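Local coordinates for protein nucleoporin NUP82 (Chaetomium thermophilum, PDB 5CWW) that probably serves as a structural component of the nuclear pore complex and a docking partner for transport factors, here represented by its N-terminal beta-propeller domain, at residues E388-R400 with G488-F502. Sequence-based numbering, arbitrary orientation.
Sequences ELKDIYVIGEKPR and GWPMFSEDATSPYSF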
loop_
_atom_site.group_PDB
_atom_site.type_symbol
_atom_site.label_atom_id
_atom_site.label_comp_id
_atom_site.label_asym_id
_atom_site.label_seq_id
_atom_site.Cartn_x
_atom_site.Cartn_y
_atom_site.Cartn_z
ATOM N N GLU B 388 3.624 8.274 -12.536
ATOM C CA GLU B 388 2.401 7.832 -11.874
ATOM C C GLU B 388 2.406 6.326 -11.618
ATOM O O GLU B 388 2.535 5.533 -12.553
ATOM C CB GLU B 388 1.187 8.216 -12.725
ATOM C CG GLU B 388 -0.155 7.772 -12.162
ATOM C CD GLU B 388 -1.322 8.267 -12.993
ATOM O OE1 GLU B 388 -1.342 7.998 -14.214
ATOM O OE2 GLU B 388 -2.213 8.936 -12.425
ATOM N N LEU B 389 2.263 5.937 -10.352
ATOM C CA LEU B 389 2.330 4.528 -9.964
ATOM C C LEU B 389 0.943 3.916 -9.825
ATOM O O LEU B 389 -0.021 4.599 -9.468
ATOM C CB LEU B 389 3.096 4.363 -8.649
ATOM C CG LEU B 389 4.602 4.641 -8.694
ATOM C CD1 LEU B 389 5.194 4.510 -7.304
ATOM C CD2 LEU B 389 5.308 3.699 -9.658
ATOM N N LYS B 390 0.856 2.619 -10.107
ATOM C CA LYS B 390 -0.408 1.897 -10.024
ATOM C C LYS B 390 -0.299 0.628 -9.185
ATOM O O LYS B 390 -1.308 0.104 -8.718
ATOM C CB LYS B 390 -0.908 1.559 -11.431
ATOM C CG LYS B 390 -1.445 2.769 -12.189
ATOM C CD LYS B 390 -2.767 3.262 -11.597
ATOM C CE LYS B 390 -3.092 4.690 -12.005
ATOM N NZ LYS B 390 -3.266 4.825 -13.475
ATOM N N ASP B 391 0.917 0.132 -8.990
ATOM C CA ASP B 391 1.110 -1.020 -8.118
ATOM C C ASP B 391 2.513 -1.055 -7.533
ATOM O O ASP B 391 3.433 -0.418 -8.045
ATOM C CB ASP B 391 0.843 -2.322 -8.874
ATOM C CG ASP B 391 0.359 -3.440 -7.962
ATOM O OD1 ASP B 391 0.446 -3.293 -6.725
ATOM O OD2 ASP B 391 -0.098 -4.478 -8.484
ATOM N N ILE B 392 2.656 -1.803 -6.447
ATOM C CA ILE B 392 3.942 -1.991 -5.797
ATOM C C ILE B 392 4.060 -3.446 -5.364
ATOM O O ILE B 392 3.088 -4.046 -4.904
ATOM C CB ILE B 392 4.119 -1.050 -4.585
ATOM C CG1 ILE B 392 5.496 -1.253 -3.947
ATOM C CG2 ILE B 392 2.993 -1.262 -3.565
ATOM C CD1 ILE B 392 5.870 -0.195 -2.931
ATOM N N TYR B 393 5.251 -4.010 -5.531
ATOM C CA TYR B 393 5.509 -5.400 -5.180
ATOM C C TYR B 393 6.905 -5.524 -4.596
ATOM O O TYR B 393 7.891 -5.197 -5.255
ATOM C CB TYR B 393 5.355 -6.304 -6.403
ATOM C CG TYR B 393 5.768 -7.737 -6.161
ATOM C CD1 TYR B 393 4.985 -8.584 -5.389
ATOM C CD2 TYR B 393 6.936 -8.244 -6.713
ATOM C CE1 TYR B 393 5.359 -9.896 -5.168
ATOM C CE2 TYR B 393 7.316 -9.554 -6.499
ATOM C CZ TYR B 393 6.524 -10.376 -5.726
ATOM O OH TYR B 393 6.902 -11.679 -5.513
ATOM N N VAL B 394 6.979 -5.977 -3.350
ATOM C CA VAL B 394 8.236 -6.002 -2.618
ATOM C C VAL B 394 8.661 -7.421 -2.274
ATOM O O VAL B 394 7.916 -8.175 -1.654
ATOM C CB VAL B 394 8.142 -5.183 -1.322
ATOM C CG1 VAL B 394 9.490 -5.160 -0.600
ATOM C CG2 VAL B 394 7.686 -3.766 -1.633
ATOM N N ILE B 395 9.871 -7.772 -2.690
ATOM C CA ILE B 395 10.476 -9.042 -2.325
ATOM C C ILE B 395 11.399 -8.792 -1.142
ATOM O O ILE B 395 12.446 -8.158 -1.284
ATOM C CB ILE B 395 11.254 -9.658 -3.496
ATOM C CG1 ILE B 395 10.359 -9.747 -4.733
ATOM C CG2 ILE B 395 11.772 -11.040 -3.119
ATOM C CD1 ILE B 395 11.105 -10.005 -6.014
ATOM N N GLY B 396 11.002 -9.279 0.027
ATOM C CA GLY B 396 11.751 -9.023 1.240
ATOM C C GLY B 396 13.110 -9.693 1.233
ATOM O O GLY B 396 13.294 -10.744 0.617
ATOM N N GLU B 397 14.067 -9.069 1.911
ATOM C CA GLU B 397 15.365 -9.683 2.146
ATOM C C GLU B 397 15.163 -11.048 2.781
ATOM O O GLU B 397 14.219 -11.242 3.548
ATOM C CB GLU B 397 16.227 -8.803 3.050
ATOM C CG GLU B 397 15.552 -8.447 4.374
ATOM C CD GLU B 397 16.527 -7.964 5.426
ATOM O OE1 GLU B 397 17.592 -8.593 5.590
ATOM O OE2 GLU B 397 16.221 -6.959 6.094
ATOM N N LYS B 398 16.043 -11.990 2.463
ATOM C CA LYS B 398 15.971 -13.318 3.055
ATOM C C LYS B 398 17.088 -13.478 4.081
ATOM O O LYS B 398 18.160 -12.897 3.917
ATOM C CB LYS B 398 16.069 -14.394 1.975
ATOM C CG LYS B 398 14.995 -14.278 0.899
ATOM C CD LYS B 398 14.791 -15.587 0.144
ATOM C CE LYS B 398 14.034 -16.618 0.976
ATOM N NZ LYS B 398 12.666 -16.155 1.353
ATOM N N PRO B 399 16.839 -14.256 5.151
ATOM C CA PRO B 399 17.876 -14.468 6.169
ATOM C C PRO B 399 19.163 -15.047 5.588
ATOM O O PRO B 399 19.111 -15.855 4.662
ATOM C CB PRO B 399 17.222 -15.461 7.137
ATOM C CG PRO B 399 15.763 -15.278 6.943
ATOM C CD PRO B 399 15.584 -14.944 5.497
ATOM N N ARG B 400 20.301 -14.632 6.133
ATOM C CA ARG B 400 21.597 -15.094 5.652
ATOM C C ARG B 400 21.937 -16.459 6.239
ATOM O O ARG B 400 21.603 -16.752 7.388
ATOM C CB ARG B 400 22.689 -14.083 6.002
ATOM C CG ARG B 400 22.368 -12.653 5.594
ATOM C CD ARG B 400 23.473 -11.697 6.013
ATOM N NE ARG B 400 23.057 -10.300 5.922
ATOM C CZ ARG B 400 23.804 -9.269 6.305
ATOM N NH1 ARG B 400 25.015 -9.469 6.808
ATOM N NH2 ARG B 400 23.339 -8.032 6.186
ATOM N N GLY B 488 -5.178 3.216 -17.360
ATOM C CA GLY B 488 -4.992 1.790 -17.171
ATOM C C GLY B 488 -4.468 1.454 -15.788
ATOM O O GLY B 488 -3.689 2.212 -15.206
ATOM N N TRP B 489 -4.904 0.309 -15.269
ATOM C CA TRP B 489 -4.483 -0.167 -13.956
ATOM C C TRP B 489 -3.780 -1.515 -14.074
ATOM O O TRP B 489 -4.388 -2.560 -13.839
ATOM C CB TRP B 489 -5.686 -0.284 -13.018
ATOM C CG TRP B 489 -6.018 0.987 -12.308
ATOM C CD1 TRP B 489 -6.760 2.027 -12.789
ATOM C CD2 TRP B 489 -5.622 1.355 -10.982
ATOM N NE1 TRP B 489 -6.847 3.021 -11.844
ATOM C CE2 TRP B 489 -6.157 2.633 -10.726
ATOM C CE3 TRP B 489 -4.864 0.728 -9.988
ATOM C CZ2 TRP B 489 -5.959 3.296 -9.516
ATOM C CZ3 TRP B 489 -4.668 1.388 -8.789
ATOM C CH2 TRP B 489 -5.214 2.658 -8.562
ATOM N N PRO B 490 -2.493 -1.498 -14.448
ATOM C CA PRO B 490 -1.738 -2.754 -14.495
ATOM C C PRO B 490 -1.459 -3.276 -13.086
ATOM O O PRO B 490 -1.369 -2.475 -12.156
ATOM C CB PRO B 490 -0.451 -2.363 -15.228
ATOM C CG PRO B 490 -0.287 -0.905 -14.948
ATOM C CD PRO B 490 -1.678 -0.341 -14.866
ATOM N N MET B 491 -1.327 -4.593 -12.935
ATOM C CA MET B 491 -1.213 -5.213 -11.616
ATOM C C MET B 491 -0.044 -6.186 -11.520
ATOM O O MET B 491 0.262 -6.889 -12.477
ATOM C CB MET B 491 -2.504 -5.957 -11.277
ATOM C CG MET B 491 -3.751 -5.093 -11.279
ATOM S SD MET B 491 -5.252 -6.092 -11.212
ATOM C CE MET B 491 -5.325 -6.698 -12.895
ATOM N N PHE B 492 0.595 -6.225 -10.355
ATOM C CA PHE B 492 1.586 -7.254 -10.052
ATOM C C PHE B 492 0.898 -8.524 -9.554
ATOM O O PHE B 492 -0.170 -8.461 -8.943
ATOM C CB PHE B 492 2.578 -6.766 -8.991
ATOM C CG PHE B 492 3.687 -5.902 -9.527
ATOM C CD1 PHE B 492 4.427 -6.292 -10.631
ATOM C CD2 PHE B 492 3.997 -4.698 -8.911
ATOM C CE1 PHE B 492 5.454 -5.496 -11.115
ATOM C CE2 PHE B 492 5.023 -3.900 -9.388
ATOM C CZ PHE B 492 5.753 -4.301 -10.493
ATOM N N SER B 493 1.516 -9.669 -9.823
ATOM C CA SER B 493 1.097 -10.941 -9.240
ATOM C C SER B 493 2.329 -11.765 -8.899
ATOM O O SER B 493 3.275 -11.813 -9.682
ATOM C CB SER B 493 0.203 -11.722 -10.201
ATOM O OG SER B 493 -0.924 -10.963 -10.591
ATOM N N GLU B 494 2.315 -12.424 -7.746
ATOM C CA GLU B 494 3.456 -13.234 -7.335
ATOM C C GLU B 494 3.454 -14.577 -8.059
ATOM O O GLU B 494 2.399 -15.098 -8.419
ATOM C CB GLU B 494 3.453 -13.451 -5.818
ATOM C CG GLU B 494 4.658 -14.248 -5.317
ATOM C CD GLU B 494 4.733 -14.329 -3.804
ATOM O OE1 GLU B 494 3.866 -13.738 -3.124
ATOM O OE2 GLU B 494 5.668 -14.988 -3.295
ATOM N N ASP B 495 4.647 -15.124 -8.272
ATOM C CA ASP B 495 4.798 -16.455 -8.849
ATOM C C ASP B 495 4.851 -17.499 -7.740
ATOM O O ASP B 495 5.554 -17.326 -6.745
ATOM C CB ASP B 495 6.059 -16.529 -9.709
ATOM C CG ASP B 495 6.260 -17.897 -10.331
ATOM O OD1 ASP B 495 6.873 -18.763 -9.675
ATOM O OD2 ASP B 495 5.807 -18.101 -11.477
ATOM N N ALA B 496 4.102 -18.581 -7.919
ATOM C CA ALA B 496 3.971 -19.616 -6.899
ATOM C C ALA B 496 5.271 -20.370 -6.617
ATOM O O ALA B 496 5.440 -20.918 -5.528
ATOM C CB ALA B 496 2.889 -20.601 -7.309
ATOM N N THR B 497 6.181 -20.404 -7.587
ATOM C CA THR B 497 7.386 -21.229 -7.468
ATOM C C THR B 497 8.599 -20.455 -6.954
ATOM O O THR B 497 9.524 -21.047 -6.401
ATOM C CB THR B 497 7.764 -21.875 -8.820
ATOM O OG1 THR B 497 8.299 -20.880 -9.703
ATOM C CG2 THR B 497 6.551 -22.534 -9.464
ATOM N N SER B 498 8.598 -19.139 -7.139
ATOM C CA SER B 498 9.717 -18.310 -6.698
ATOM C C SER B 498 9.288 -16.873 -6.409
ATOM O O SER B 498 8.540 -16.287 -7.188
ATOM C CB SER B 498 10.820 -18.306 -7.753
ATOM O OG SER B 498 11.798 -17.329 -7.448
ATOM N N PRO B 499 9.766 -16.291 -5.294
ATOM C CA PRO B 499 9.421 -14.889 -5.032
ATOM C C PRO B 499 10.076 -13.937 -6.030
ATOM O O PRO B 499 9.595 -12.818 -6.222
ATOM C CB PRO B 499 9.969 -14.638 -3.620
ATOM C CG PRO B 499 10.353 -15.977 -3.077
ATOM C CD PRO B 499 10.646 -16.842 -4.251
ATOM N N TYR B 500 11.162 -14.387 -6.656
ATOM C CA TYR B 500 11.954 -13.528 -7.528
ATOM C C TYR B 500 11.443 -13.555 -8.961
ATOM O O TYR B 500 12.042 -12.956 -9.852
ATOM C CB TYR B 500 13.426 -13.937 -7.463
ATOM C CG TYR B 500 14.012 -13.680 -6.096
ATOM C CD1 TYR B 500 14.361 -12.394 -5.703
ATOM C CD2 TYR B 500 14.182 -14.712 -5.187
ATOM C CE1 TYR B 500 14.880 -12.147 -4.446
ATOM C CE2 TYR B 500 14.702 -14.476 -3.927
ATOM C CZ TYR B 500 15.047 -13.191 -3.562
ATOM O OH TYR B 500 15.562 -12.950 -2.309
ATOM N N SER B 501 10.332 -14.250 -9.173
ATOM C CA SER B 501 9.579 -14.138 -10.414
ATOM C C SER B 501 8.200 -13.581 -10.098
ATOM O O SER B 501 7.683 -13.778 -9.001
ATOM C CB SER B 501 9.470 -15.495 -11.111
ATOM O OG SER B 501 10.737 -15.935 -11.568
ATOM N N PHE B 502 7.606 -12.879 -11.056
ATOM C CA PHE B 502 6.280 -12.301 -10.860
ATOM C C PHE B 502 5.677 -11.897 -12.200
ATOM O O PHE B 502 6.358 -11.927 -13.230
ATOM C CB PHE B 502 6.342 -11.094 -9.914
ATOM C CG PHE B 502 7.384 -10.077 -10.287
ATOM C CD1 PHE B 502 8.699 -10.228 -9.878
ATOM C CD2 PHE B 502 7.044 -8.962 -11.037
ATOM C CE1 PHE B 502 9.657 -9.290 -10.217
ATOM C CE2 PHE B 502 7.996 -8.022 -11.378
ATOM C CZ PHE B 502 9.306 -8.187 -10.968
HETATM O O HOH W 1 15.016 -10.168 -1.570
#
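Tyr393 reaches from strand 389-395 into the hairpin begun by strand 491-494, and its course shows how one long side chain can join two neighbouring sheets. With CG anti to the backbone N (chi1 173°), the ring is carried across the interface. CB meets Phe492 at once, 3.3 Å from its CD2; farther out, CD2 lies over one face of the Phe502 ring, toward its rim, and CE2 is 3.7 Å from Phe502 CD1. CE1 passes near Glu494 CB. At the tip, Tyr393 OH donates to Pro499 O at 3.0 Å, in the carbonyl plane and on a lone pair, while Glu494 crosses the tip at about a right angle, its CG close to the hydroxyl. A phenylalanine here would probably keep the aromatic cluster but leave the carbonyl of Pro499, at the hairpin's turn, without this donor.

The flanking residues extend the seam. Asp391 OD2 accepts Phe492 N at 2.7 Å in a nearly straight bond (174°) and also pairs with Arg47, while its OD1 takes the N-H of Ile392; three partners thus hold the carboxylate. Ile395 CG2 rests over the Tyr500 face, 3.6 Å from CE1. Lys390, bent at chi2, sends NZ to Gly488 O (3.2 Å) and to Thr433; in the conformer described here, its CD lies over the centre of the Trp489 indole.

The two strands run roughly parallel, 18° apart, yet belong to different sheets: 389-395 pairs with 427-432, and 491-494 with 501-506. Such side-chain packing between edge strands of neighbouring blades is characteristic of a beta-propeller.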